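Long-range contact in Zn-dependent hydrolase, glyoxylase (Echinicola vietnamensis, PDB 6T5K), which probably hydrolyses beta-lactam antibiotics, carbapenems among them, to substituted beta-amino acids as a zinc-dependent class B beta-lactamase: residues Y158-G170 and D196-I209. Sequence-based numbering, arbitrary orientation.
With ZN (zinc ion), chain G; EDO (1,2-ethanediol), chain B.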
# COMPACT_ATOMS: atom_id res chain seq x y z
N TYR A 158 8.15 7.02 -6.67
CA TYR A 158 9.32 6.16 -6.57
C TYR A 158 10.50 6.95 -5.99
O TYR A 158 10.90 7.98 -6.55
CB TYR A 158 9.69 5.61 -7.95
CG TYR A 158 10.83 4.66 -7.94
CD1 TYR A 158 10.70 3.39 -7.36
CD2 TYR A 158 12.06 5.00 -8.51
CE1 TYR A 158 11.74 2.50 -7.33
CE2 TYR A 158 13.12 4.11 -8.50
CZ TYR A 158 12.95 2.87 -7.92
OH TYR A 158 13.99 2.00 -7.91
N PHE A 159 11.05 6.44 -4.91
CA PHE A 159 12.20 7.03 -4.25
C PHE A 159 13.43 6.15 -4.29
O PHE A 159 14.47 6.55 -3.74
CB PHE A 159 11.86 7.30 -2.79
CG PHE A 159 10.99 8.50 -2.58
CD1 PHE A 159 11.52 9.77 -2.57
CD2 PHE A 159 9.62 8.35 -2.39
CE1 PHE A 159 10.73 10.87 -2.35
CE2 PHE A 159 8.82 9.46 -2.14
CZ PHE A 159 9.37 10.72 -2.15
N GLY A 160 13.36 4.99 -4.94
CA GLY A 160 14.49 4.09 -5.02
C GLY A 160 14.18 2.71 -4.47
O GLY A 160 13.07 2.41 -4.03
N GLU A 161 15.19 1.86 -4.54
CA GLU A 161 15.03 0.45 -4.20
C GLU A 161 15.04 0.22 -2.68
O GLU A 161 15.57 1.01 -1.90
CB GLU A 161 16.15 -0.35 -4.87
CG GLU A 161 16.25 -0.13 -6.37
CD GLU A 161 17.03 -1.23 -7.09
OE1 GLU A 161 17.52 -2.19 -6.42
OE2 GLU A 161 17.12 -1.15 -8.34
N GLY A 162 14.46 -0.91 -2.27
CA GLY A 162 14.49 -1.29 -0.88
C GLY A 162 14.01 -2.71 -0.71
O GLY A 162 14.73 -3.67 -0.98
N HIS A 163 12.77 -2.84 -0.26
CA HIS A 163 12.15 -4.15 -0.17
C HIS A 163 12.18 -4.87 -1.51
O HIS A 163 12.44 -6.08 -1.59
CB HIS A 163 10.70 -3.98 0.29
CG HIS A 163 9.91 -5.23 0.21
ND1 HIS A 163 10.10 -6.30 1.06
CD2 HIS A 163 8.92 -5.59 -0.63
CE1 HIS A 163 9.25 -7.27 0.75
NE2 HIS A 163 8.53 -6.86 -0.27
N THR A 164 11.94 -4.13 -2.59
CA THR A 164 12.17 -4.62 -3.95
C THR A 164 12.77 -3.47 -4.77
O THR A 164 12.87 -2.33 -4.30
CB THR A 164 10.89 -5.09 -4.65
OG1 THR A 164 9.95 -4.02 -4.66
CG2 THR A 164 10.31 -6.32 -3.98
N GLN A 165 13.18 -3.78 -6.00
CA GLN A 165 13.73 -2.73 -6.84
C GLN A 165 12.69 -1.72 -7.29
O GLN A 165 13.05 -0.58 -7.58
CB GLN A 165 14.40 -3.30 -8.08
CG GLN A 165 13.51 -4.15 -8.98
CD GLN A 165 14.16 -4.49 -10.27
OE1 GLN A 165 14.60 -5.61 -10.49
NE2 GLN A 165 14.23 -3.53 -11.15
N ASP A 166 11.41 -2.12 -7.33
CA ASP A 166 10.33 -1.35 -7.94
C ASP A 166 9.39 -0.71 -6.92
O ASP A 166 8.38 -0.13 -7.34
CB ASP A 166 9.53 -2.25 -8.87
CG ASP A 166 8.88 -3.44 -8.13
OD1 ASP A 166 9.54 -4.04 -7.25
OD2 ASP A 166 7.71 -3.77 -8.46
N ASN A 167 9.65 -0.86 -5.64
CA ASN A 167 8.69 -0.40 -4.67
C ASN A 167 8.42 1.10 -4.68
O ASN A 167 9.30 1.86 -4.84
CB ASN A 167 8.96 -0.96 -3.27
CG ASN A 167 10.38 -0.72 -2.76
OD1 ASN A 167 10.85 -1.40 -1.88
ND2 ASN A 167 10.98 0.24 -3.26
N VAL A 168 7.15 1.46 -4.52
CA VAL A 168 6.71 2.84 -4.51
C VAL A 168 5.89 3.09 -3.26
O VAL A 168 5.39 2.16 -2.63
CB VAL A 168 5.91 3.27 -5.76
CG1 VAL A 168 6.80 3.14 -6.97
CG2 VAL A 168 4.68 2.39 -5.93
N ILE A 169 5.72 4.37 -2.94
CA ILE A 169 4.87 4.77 -1.82
C ILE A 169 3.63 5.46 -2.35
O ILE A 169 3.58 5.97 -3.49
CB ILE A 169 5.59 5.60 -0.74
CG1 ILE A 169 6.15 6.91 -1.30
CG2 ILE A 169 6.69 4.76 -0.15
CD1 ILE A 169 5.11 7.98 -1.46
N GLY A 170 2.63 5.56 -1.46
CA GLY A 170 1.49 6.41 -1.69
C GLY A 170 1.46 7.49 -0.62
O GLY A 170 1.66 7.21 0.55
N ASP A 196 14.15 -10.42 -2.54
CA ASP A 196 14.16 -9.52 -3.68
C ASP A 196 14.66 -8.12 -3.30
O ASP A 196 14.51 -7.16 -4.06
CB ASP A 196 12.78 -9.45 -4.33
CG ASP A 196 12.36 -10.76 -4.96
OD1 ASP A 196 13.25 -11.41 -5.57
OD2 ASP A 196 11.14 -11.11 -4.86
N ALA A 197 15.28 -8.00 -2.14
CA ALA A 197 15.61 -6.70 -1.56
C ALA A 197 16.97 -6.18 -2.01
O ALA A 197 17.86 -6.94 -2.40
CB ALA A 197 15.59 -6.77 -0.03
N ASN A 198 17.10 -4.86 -1.93
CA ASN A 198 18.38 -4.15 -2.09
C ASN A 198 18.61 -3.45 -0.76
O ASN A 198 18.10 -2.35 -0.51
CB ASN A 198 18.30 -3.16 -3.23
CG ASN A 198 19.59 -2.42 -3.44
OD1 ASN A 198 20.45 -2.35 -2.55
ND2 ASN A 198 19.74 -1.87 -4.63
N VAL A 199 19.34 -4.13 0.13
CA VAL A 199 19.54 -3.59 1.47
C VAL A 199 20.55 -2.45 1.50
O VAL A 199 20.58 -1.69 2.47
CB VAL A 199 19.91 -4.67 2.52
CG1 VAL A 199 18.80 -5.68 2.66
CG2 VAL A 199 21.24 -5.34 2.21
N GLU A 200 21.37 -2.29 0.45
CA GLU A 200 22.23 -1.11 0.37
C GLU A 200 21.42 0.12 0.08
O GLU A 200 21.61 1.17 0.71
CB GLU A 200 23.28 -1.31 -0.71
CG GLU A 200 24.32 -2.36 -0.35
CD GLU A 200 23.83 -3.78 -0.41
OE1 GLU A 200 23.07 -4.11 -1.33
OE2 GLU A 200 24.26 -4.60 0.47
N ALA A 201 20.47 0.01 -0.86
CA ALA A 201 19.67 1.16 -1.24
C ALA A 201 18.65 1.51 -0.17
O ALA A 201 18.26 2.67 -0.06
CB ALA A 201 18.93 0.89 -2.54
N TRP A 202 18.15 0.51 0.55
CA TRP A 202 16.98 0.68 1.41
C TRP A 202 17.07 1.86 2.34
O TRP A 202 16.14 2.68 2.34
CB TRP A 202 16.78 -0.63 2.19
CG TRP A 202 15.38 -0.86 2.70
CD1 TRP A 202 14.49 0.07 3.21
CD2 TRP A 202 14.72 -2.13 2.81
NE1 TRP A 202 13.33 -0.55 3.61
CE2 TRP A 202 13.44 -1.89 3.35
CE3 TRP A 202 15.07 -3.44 2.46
CZ2 TRP A 202 12.53 -2.91 3.58
CZ3 TRP A 202 14.17 -4.44 2.71
CH2 TRP A 202 12.92 -4.17 3.24
N PRO A 203 18.12 2.04 3.14
CA PRO A 203 18.12 3.19 4.06
C PRO A 203 18.20 4.50 3.31
O PRO A 203 17.68 5.52 3.80
CB PRO A 203 19.36 2.97 4.94
CG PRO A 203 20.28 2.10 4.13
CD PRO A 203 19.32 1.19 3.32
N VAL A 204 18.89 4.53 2.17
CA VAL A 204 18.99 5.75 1.37
C VAL A 204 17.61 6.14 0.86
O VAL A 204 17.21 7.31 0.93
CB VAL A 204 19.98 5.54 0.22
CG1 VAL A 204 20.05 6.76 -0.72
CG2 VAL A 204 21.37 5.21 0.76
N THR A 205 16.88 5.18 0.30
CA THR A 205 15.51 5.41 -0.15
C THR A 205 14.62 5.92 0.97
O THR A 205 13.88 6.89 0.80
CB THR A 205 14.98 4.10 -0.71
OG1 THR A 205 15.83 3.73 -1.82
CG2 THR A 205 13.53 4.22 -1.14
N VAL A 206 14.70 5.27 2.14
CA VAL A 206 13.83 5.69 3.23
C VAL A 206 14.19 7.10 3.72
O VAL A 206 13.30 7.88 4.08
CB VAL A 206 13.78 4.65 4.36
CG1 VAL A 206 12.97 5.16 5.53
CG2 VAL A 206 13.16 3.38 3.77
N ASN A 207 15.47 7.44 3.77
CA ASN A 207 15.79 8.79 4.18
C ASN A 207 15.25 9.81 3.18
O ASN A 207 14.86 10.92 3.59
CB ASN A 207 17.30 8.97 4.35
CG ASN A 207 17.64 10.28 5.06
OD1 ASN A 207 17.89 11.30 4.43
ND2 ASN A 207 17.55 10.27 6.38
N LYS A 208 15.23 9.46 1.88
CA LYS A 208 14.66 10.39 0.91
C LYS A 208 13.20 10.64 1.23
O LYS A 208 12.69 11.76 1.13
CB LYS A 208 14.80 9.94 -0.53
CG LYS A 208 16.22 9.93 -0.98
CD LYS A 208 16.36 9.25 -2.30
CE LYS A 208 15.56 9.94 -3.31
NZ LYS A 208 15.41 9.13 -4.58
N ILE A 209 12.49 9.57 1.65
CA ILE A 209 11.07 9.67 2.02
C ILE A 209 10.88 10.56 3.24
O ILE A 209 10.04 11.45 3.27
CB ILE A 209 10.47 8.27 2.26
CG1 ILE A 209 10.47 7.48 0.92
CG2 ILE A 209 9.04 8.34 2.80
CD1 ILE A 209 10.21 6.02 1.07
ZN ZN G . 6.94 -7.73 -1.15
C1 EDO B . 16.94 -5.61 -5.86
O1 EDO B . 18.10 -4.88 -6.27
C2 EDO B . 17.16 -7.09 -6.02
O2 EDO B . 17.63 -7.32 -7.35
O HOH W 1 12.24 -8.81 -0.83
O HOH W 2 13.33 -6.57 -6.49
O HOH W 3 5.72 -8.51 0.07
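W202 lays one face of its indole against the backbone of G162 and H163: G162 C lies 3.4 Å from CE3, and G162 CA sits over the five-membered ring. Its CH2 touches H163 CB (3.7 Å), near the edge of the imidazole. Beside this, three carbonyls of 158-170 are gripped in turn. N198 N reaches G162 O at 2.8 Å, in the carbonyl plane; T205 OG1 donates to E161 O at 2.7 Å; and K208, its chain bent at chi3 (60°), brings NZ to F159 O from above the carbonyl plane. N198 ND2 gives E161 OE1 a nearly straight bond (172°), the amide plane almost perpendicular to the carboxylate, while N198 OD1 accepts from A201 N, a capping bond at the turn that leads into the helix. I209 CG1 lies over one face of the F159 ring, 3.5 Å from CD2. In this metallo-beta-lactamase fold 158-170 carries a zinc ligand into the active site: H163 binds zinc through NE2 at 2.0 Å, alongside H100 and H102. Water 1 bridges H163 O and D196 N. Farther out, D196 OD2 hydrogen-bonds H102 NE2, a second-shell hold on that ligand, and L183 O accepts from W202 NE1.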